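Long-range contacts in extracellular ligand-binding receptor (Verminephrobacter eiseniae, PDB 4M88), which probably binds an amino acid or a similar small solute outside the cytoplasm and delivers it to an ABC transporter, as in the leucine-binding protein family: residues Q4-P12 / K70-M79; A255-V266 / I325-D333. All coordinates share one frame; numbering follows the deposited sequence.

Contact 1: residues Q4-P12 / K70-M79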
# COMPACT_ATOMS: atom_id res chain seq x y z
N GLN A 4 8.44 20.10 -19.78
CA GLN A 4 8.30 19.56 -18.43
C GLN A 4 8.09 18.05 -18.45
O GLN A 4 7.58 17.49 -19.42
CB GLN A 4 7.11 20.19 -17.71
CG GLN A 4 7.28 21.64 -17.35
CD GLN A 4 6.01 22.20 -16.75
OE1 GLN A 4 4.90 21.88 -17.19
NE2 GLN A 4 6.15 23.04 -15.72
N ILE A 5 8.49 17.41 -17.36
CA ILE A 5 8.24 15.99 -17.17
C ILE A 5 6.89 15.83 -16.51
O ILE A 5 6.69 16.26 -15.37
CB ILE A 5 9.34 15.34 -16.30
CG1 ILE A 5 10.69 15.45 -17.00
CG2 ILE A 5 8.99 13.88 -16.03
CD1 ILE A 5 11.88 15.25 -16.07
N VAL A 6 5.96 15.23 -17.23
CA VAL A 6 4.60 15.06 -16.73
C VAL A 6 4.40 13.71 -16.05
O VAL A 6 4.76 12.67 -16.61
CB VAL A 6 3.58 15.19 -17.87
CG1 VAL A 6 2.17 15.01 -17.34
CG2 VAL A 6 3.73 16.54 -18.56
N LEU A 7 3.85 13.73 -14.85
CA LEU A 7 3.47 12.50 -14.15
C LEU A 7 2.01 12.62 -13.79
O LEU A 7 1.50 13.73 -13.62
CB LEU A 7 4.29 12.33 -12.88
CG LEU A 7 5.81 12.36 -13.07
CD1 LEU A 7 6.52 12.48 -11.73
CD2 LEU A 7 6.30 11.13 -13.84
N GLY A 8 1.31 11.50 -13.68
CA GLY A 8 -0.10 11.56 -13.37
C GLY A 8 -0.42 10.74 -12.15
O GLY A 8 0.22 9.71 -11.89
N GLN A 9 -1.39 11.19 -11.36
CA GLN A 9 -1.95 10.32 -10.33
C GLN A 9 -3.45 10.23 -10.52
O GLN A 9 -4.16 11.24 -10.36
CB GLN A 9 -1.63 10.80 -8.91
CG GLN A 9 -2.21 9.86 -7.84
CD GLN A 9 -2.22 10.46 -6.44
OE1 GLN A 9 -1.78 11.59 -6.24
NE2 GLN A 9 -2.74 9.70 -5.48
N ILE A 10 -3.92 9.04 -10.86
CA ILE A 10 -5.35 8.78 -10.84
C ILE A 10 -5.66 8.11 -9.51
O ILE A 10 -5.06 7.10 -9.16
CB ILE A 10 -5.78 7.86 -11.98
CG1 ILE A 10 -5.43 8.49 -13.34
CG2 ILE A 10 -7.27 7.59 -11.90
CD1 ILE A 10 -5.75 7.58 -14.53
N GLY A 11 -6.60 8.67 -8.76
CA GLY A 11 -6.80 8.19 -7.40
C GLY A 11 -8.23 8.39 -6.94
O GLY A 11 -8.98 9.17 -7.53
N PRO A 12 -8.62 7.67 -5.89
CA PRO A 12 -9.97 7.79 -5.36
C PRO A 12 -10.10 9.02 -4.45
O PRO A 12 -10.28 8.88 -3.24
CB PRO A 12 -10.15 6.50 -4.56
CG PRO A 12 -8.74 6.16 -4.11
CD PRO A 12 -7.83 6.63 -5.21
N LYS A 70 -2.34 13.67 -21.76
CA LYS A 70 -1.34 14.60 -21.23
C LYS A 70 0.09 14.09 -21.42
O LYS A 70 1.04 14.74 -20.99
CB LYS A 70 -1.58 14.87 -19.73
CG LYS A 70 -2.98 15.35 -19.39
CD LYS A 70 -3.37 16.52 -20.29
CE LYS A 70 -4.89 16.68 -20.41
NZ LYS A 70 -5.27 17.50 -21.61
N LYS A 71 0.22 12.92 -22.06
CA LYS A 71 1.52 12.29 -22.31
C LYS A 71 2.38 12.12 -21.05
O LYS A 71 3.56 12.49 -21.05
CB LYS A 71 2.28 13.04 -23.40
CG LYS A 71 1.47 13.21 -24.68
CD LYS A 71 2.02 14.32 -25.58
CE LYS A 71 3.21 13.86 -26.38
NZ LYS A 71 3.60 14.89 -27.39
N PRO A 72 1.82 11.53 -19.98
CA PRO A 72 2.64 11.34 -18.78
C PRO A 72 3.69 10.26 -19.02
O PRO A 72 3.45 9.35 -19.83
CB PRO A 72 1.63 10.84 -17.74
CG PRO A 72 0.60 10.09 -18.56
CD PRO A 72 0.50 10.85 -19.86
N LEU A 73 4.84 10.36 -18.36
CA LEU A 73 5.84 9.29 -18.41
C LEU A 73 5.37 8.14 -17.55
O LEU A 73 5.62 6.97 -17.86
CB LEU A 73 7.19 9.77 -17.87
CG LEU A 73 8.14 10.44 -18.87
CD1 LEU A 73 7.58 11.75 -19.34
CD2 LEU A 73 9.51 10.64 -18.24
N ALA A 74 4.70 8.49 -16.46
CA ALA A 74 4.29 7.49 -15.48
C ALA A 74 3.01 7.91 -14.78
O ALA A 74 2.76 9.11 -14.59
CB ALA A 74 5.39 7.27 -14.43
N LEU A 75 2.21 6.90 -14.42
CA LEU A 75 1.11 7.08 -13.50
C LEU A 75 1.61 6.55 -12.16
O LEU A 75 2.19 5.46 -12.10
CB LEU A 75 -0.11 6.28 -13.96
CG LEU A 75 -0.71 6.79 -15.27
CD1 LEU A 75 -1.87 5.89 -15.72
CD2 LEU A 75 -1.20 8.24 -15.13
N ILE A 76 1.41 7.33 -11.11
CA ILE A 76 2.02 7.00 -9.83
C ILE A 76 0.99 6.44 -8.87
O ILE A 76 -0.01 7.10 -8.59
CB ILE A 76 2.66 8.23 -9.15
CG1 ILE A 76 3.62 8.94 -10.11
CG2 ILE A 76 3.39 7.80 -7.85
CD1 ILE A 76 4.75 8.07 -10.59
N SER A 77 1.24 5.22 -8.41
CA SER A 77 0.48 4.59 -7.32
C SER A 77 -1.05 4.71 -7.41
O SER A 77 -1.68 5.31 -6.53
CB SER A 77 0.98 5.11 -5.96
OG SER A 77 0.59 4.24 -4.91
N PRO A 78 -1.66 4.14 -8.47
CA PRO A 78 -3.12 4.05 -8.43
C PRO A 78 -3.57 3.25 -7.22
O PRO A 78 -2.87 2.33 -6.78
CB PRO A 78 -3.48 3.32 -9.73
CG PRO A 78 -2.21 2.58 -10.11
CD PRO A 78 -1.09 3.49 -9.66
N MSE A 79 -4.72 3.63 -6.68
CA MSE A 79 -5.25 3.06 -5.45
C MSE A 79 -6.70 2.65 -5.64
O MSE A 79 -7.53 3.43 -6.13
CB MSE A 79 -5.13 4.09 -4.33
CG MSE A 79 -5.95 3.75 -3.10
SE MSE A 79 -5.69 5.13 -1.73
CE MSE A 79 -4.19 4.28 -0.84
O HOH W 1 -3.86 6.96 -6.44
O HOH W 2 -2.34 6.76 -10.47
O HOH W 3 -6.56 4.84 -8.88

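Contact 2: residues A255-V266 / I325-D333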
# COMPACT_ATOMS: atom_id res chain seq x y z
N ALA A 255 5.21 -2.14 4.80
CA ALA A 255 5.94 -2.40 3.56
C ALA A 255 7.08 -1.40 3.40
O ALA A 255 7.89 -1.51 2.47
CB ALA A 255 5.00 -2.31 2.35
N PHE A 256 7.16 -0.45 4.33
CA PHE A 256 8.15 0.61 4.25
C PHE A 256 8.65 0.90 5.65
O PHE A 256 7.97 0.55 6.63
CB PHE A 256 7.50 1.88 3.68
CG PHE A 256 6.91 1.70 2.32
CD1 PHE A 256 7.73 1.63 1.21
CD2 PHE A 256 5.53 1.57 2.16
CE1 PHE A 256 7.19 1.46 -0.06
CE2 PHE A 256 4.99 1.40 0.89
CZ PHE A 256 5.82 1.35 -0.22
N PRO A 257 9.83 1.54 5.78
CA PRO A 257 10.29 1.97 7.11
C PRO A 257 9.27 2.90 7.74
O PRO A 257 8.44 3.48 7.04
CB PRO A 257 11.58 2.75 6.80
CG PRO A 257 12.07 2.17 5.50
CD PRO A 257 10.81 1.86 4.72
N ASP A 258 9.29 3.02 9.06
CA ASP A 258 8.28 3.82 9.72
C ASP A 258 8.41 5.28 9.29
O ASP A 258 9.51 5.83 9.29
CB ASP A 258 8.41 3.70 11.24
CG ASP A 258 7.23 4.32 11.96
OD1 ASP A 258 7.25 5.56 12.11
OD2 ASP A 258 6.29 3.57 12.33
N PRO A 259 7.27 5.91 8.92
CA PRO A 259 7.27 7.29 8.42
C PRO A 259 7.62 8.32 9.50
O PRO A 259 7.94 9.46 9.18
CB PRO A 259 5.83 7.49 7.93
CG PRO A 259 5.01 6.48 8.69
CD PRO A 259 5.93 5.29 8.87
N ASN A 260 7.58 7.91 10.76
CA ASN A 260 7.85 8.83 11.85
C ASN A 260 9.15 8.59 12.61
O ASN A 260 9.47 9.33 13.54
CB ASN A 260 6.66 8.86 12.82
CG ASN A 260 5.42 9.46 12.17
OD1 ASN A 260 5.41 10.64 11.83
ND2 ASN A 260 4.38 8.64 11.99
N ASP A 261 9.90 7.57 12.21
CA ASP A 261 11.19 7.30 12.84
C ASP A 261 12.31 7.92 11.99
O ASP A 261 12.09 8.27 10.83
CB ASP A 261 11.42 5.80 13.05
CG ASP A 261 10.56 5.23 14.18
OD1 ASP A 261 10.29 5.98 15.16
OD2 ASP A 261 10.17 4.05 14.10
N LYS A 262 13.49 8.05 12.57
CA LYS A 262 14.56 8.82 11.94
C LYS A 262 15.84 8.01 11.72
O LYS A 262 16.91 8.58 11.52
CB LYS A 262 14.86 10.06 12.77
CG LYS A 262 14.33 11.34 12.14
CD LYS A 262 13.97 12.38 13.19
CE LYS A 262 14.31 13.78 12.68
NZ LYS A 262 13.92 13.97 11.25
N MSE A 263 15.70 6.69 11.73
CA MSE A 263 16.84 5.78 11.63
C MSE A 263 17.59 5.81 10.29
O MSE A 263 18.82 5.82 10.25
CB MSE A 263 16.34 4.36 11.90
CG MSE A 263 17.32 3.24 11.61
SE MSE A 263 16.74 1.64 12.55
CE MSE A 263 16.48 2.46 14.31
N LEU A 264 16.84 5.81 9.19
CA LEU A 264 17.42 5.75 7.84
C LEU A 264 17.48 7.12 7.16
O LEU A 264 16.66 7.99 7.45
CB LEU A 264 16.61 4.81 6.95
CG LEU A 264 16.41 3.38 7.44
CD1 LEU A 264 15.56 2.61 6.43
CD2 LEU A 264 17.75 2.72 7.65
N PRO A 265 18.44 7.31 6.25
CA PRO A 265 18.49 8.54 5.45
C PRO A 265 17.17 8.81 4.73
O PRO A 265 16.74 9.96 4.67
CB PRO A 265 19.60 8.25 4.43
CG PRO A 265 20.51 7.32 5.14
CD PRO A 265 19.63 6.46 6.03
N VAL A 266 16.51 7.77 4.22
CA VAL A 266 15.28 7.99 3.46
C VAL A 266 14.15 8.51 4.37
O VAL A 266 13.30 9.30 3.93
CB VAL A 266 14.87 6.74 2.66
CG1 VAL A 266 14.53 5.58 3.58
CG2 VAL A 266 13.71 7.06 1.72
N ILE A 325 18.88 -0.54 -6.64
CA ILE A 325 19.18 0.81 -6.21
C ILE A 325 18.91 0.93 -4.72
O ILE A 325 18.07 0.22 -4.15
CB ILE A 325 18.39 1.86 -6.99
CG1 ILE A 325 16.89 1.66 -6.79
CG2 ILE A 325 18.76 1.81 -8.49
CD1 ILE A 325 16.07 2.83 -7.27
N ASP A 326 19.65 1.82 -4.08
CA ASP A 326 19.48 2.08 -2.66
C ASP A 326 18.94 3.50 -2.50
O ASP A 326 19.68 4.48 -2.70
CB ASP A 326 20.84 1.93 -1.96
CG ASP A 326 20.75 2.14 -0.46
OD1 ASP A 326 19.62 2.22 0.05
OD2 ASP A 326 21.81 2.22 0.19
N ILE A 327 17.66 3.62 -2.16
CA ILE A 327 17.05 4.92 -1.90
C ILE A 327 17.11 5.23 -0.41
O ILE A 327 16.19 4.90 0.33
CB ILE A 327 15.58 4.97 -2.38
CG1 ILE A 327 15.48 4.53 -3.84
CG2 ILE A 327 15.00 6.38 -2.22
CD1 ILE A 327 14.03 4.42 -4.33
N GLY A 328 18.20 5.85 0.02
CA GLY A 328 18.39 6.21 1.42
C GLY A 328 18.18 5.07 2.42
O GLY A 328 17.73 5.29 3.54
N GLY A 329 18.52 3.85 2.01
CA GLY A 329 18.35 2.72 2.91
C GLY A 329 17.21 1.81 2.52
O GLY A 329 17.11 0.69 3.03
N PHE A 330 16.33 2.28 1.64
CA PHE A 330 15.25 1.45 1.12
C PHE A 330 15.66 0.96 -0.26
O PHE A 330 15.91 1.76 -1.17
CB PHE A 330 13.94 2.25 1.04
CG PHE A 330 12.77 1.44 0.55
CD1 PHE A 330 12.16 0.51 1.39
CD2 PHE A 330 12.27 1.61 -0.74
CE1 PHE A 330 11.09 -0.25 0.95
CE2 PHE A 330 11.19 0.86 -1.19
CZ PHE A 330 10.60 -0.08 -0.34
N HIS A 331 15.77 -0.36 -0.39
CA HIS A 331 16.29 -0.96 -1.62
C HIS A 331 15.16 -1.37 -2.54
O HIS A 331 14.10 -1.79 -2.08
CB HIS A 331 17.13 -2.19 -1.29
CG HIS A 331 18.33 -1.91 -0.45
ND1 HIS A 331 19.62 -2.08 -0.90
CD2 HIS A 331 18.43 -1.48 0.83
CE1 HIS A 331 20.46 -1.76 0.07
NE2 HIS A 331 19.77 -1.39 1.12
N LEU A 332 15.41 -1.26 -3.84
CA LEU A 332 14.49 -1.71 -4.86
C LEU A 332 15.29 -2.36 -5.96
O LEU A 332 16.37 -1.88 -6.31
CB LEU A 332 13.72 -0.54 -5.47
CG LEU A 332 12.55 0.02 -4.68
CD1 LEU A 332 12.01 1.24 -5.39
CD2 LEU A 332 11.46 -1.02 -4.55
N ASP A 333 14.74 -3.42 -6.53
CA ASP A 333 15.38 -4.11 -7.65
C ASP A 333 14.30 -4.70 -8.54
O ASP A 333 13.52 -5.54 -8.08
CB ASP A 333 16.27 -5.23 -7.13
CG ASP A 333 17.10 -5.89 -8.23
OD1 ASP A 333 17.06 -5.42 -9.39
OD2 ASP A 333 17.82 -6.86 -7.93

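Contact 1: residues Q4-P12 / K70-M79
Gln9 swings its CG anti to the backbone N (chi1 -180°) and continues extended, which lays CG 3.6 Å from the carbonyl O of Ile76 and carries the amide onward to a bridging water. That water accepts from Gln9 NE2 and donates to both Ile10 O and Ser77 O, while Asn25 holds Gln9 OE1, so both ends of the amide are fixed. Leu75 has CG anti to its carbonyl carbon (chi1 -66°), and its CD2 lies 3.9 Å from Gly8 CA. A CB on Gly8 would collide with that methyl.

Between the strands the ladder is parallel: Leu73 N donates to Val6 O at 2.9 Å, Gly8 N to Ala74 O, and Ile76 N to Gly8 O at 2.8 Å. Beyond Ile76 the chains part and water takes over, one molecule accepting from Ile10 N and donating to Ile76 O. Farther on, the Pro12 ring crosses the Met79 side chain at about a right angle, Pro12 CD 3.8 Å from Met79 CB.

This pairing places strand 74-76 beside strand 4-11 in the parallel sheet of a periplasmic-binding-protein lobe. Strand 45-52 flanks 4-11 on its other edge, whereas helix 18-37 packs on Leu7, Gln9 and Ile76, and helix 286-303 covers Leu73, Ile76 and Met79.

Contact 2: residues A255-V266 / I325-D333
Phe330 reaches from the hairpin 325-333 into the loop that follows strand 250-254, where its ring meets three consecutive residues. Its CZ comes 3.7 Å from Phe256 CD1, with the two rings inclined at 45° and their centroids 5.5 Å apart, an oblique pairing. Pro257 crosses the ring at about a right angle, its CD 3.8 Å from Phe330 CD1, and the carbonyl O of Ala255 approaches CE1. With CG anti to the backbone N (chi1 -178°), the phenyl is carried off the strand toward this loop. A serine in its place would probably leave a gap beside Phe256 and Pro257, with the Phe256 ring freer to turn.

At the turn, Val266 N donates to Gly328 O at 2.8 Å, meeting a lone pair in the carbonyl plane. Pro265 CD lies 3.3 Å from the same oxygen, and Val266 CG1 lies 3.2 Å from Gly328 O as well and more loosely beside Phe330 CB. Gly328 and Gly329 have positive phi and form the middle of a type I' turn; a CB on Gly328 would run into Val266 N. Behind them, Asp326 OD1 accepts from Gly329 N in an Asx motif, and paired backbone bonds between Ile327 and Phe330 close the hairpin.

The contact thus joins the first turn of helix 265-277, with Leu264 at the N-cap position, and the loop leaving strand 250-254 to the two-stranded sheet 325-327/330-332. Helix 286-303 packs on both segments, touching Phe256 through Glu290 and Leu293, Ile327 through Arg296 and Leu332 through Thr297.

How the contacts relate
The two contacts follow one another along the chain, contact 1 closing before contact 2 opens, and their centres stand 23 Å apart, with nearest atoms about 8 Å apart and no touch. Contact 1 belongs to the five-stranded parallel sheet; contact 2 joins a small hairpin to the loop and helix that follow strand 250-254 of the seven-stranded mixed sheet. Helix 286-303 is common ground, packing on residues of both contacts. Together they illustrate how a two-lobed binding protein is assembled: one contact builds a sheet core, the other packs the chain just after strand 250-254 against the later hairpin, consistent with the fold in which such proteins typically hold ligand between lobes.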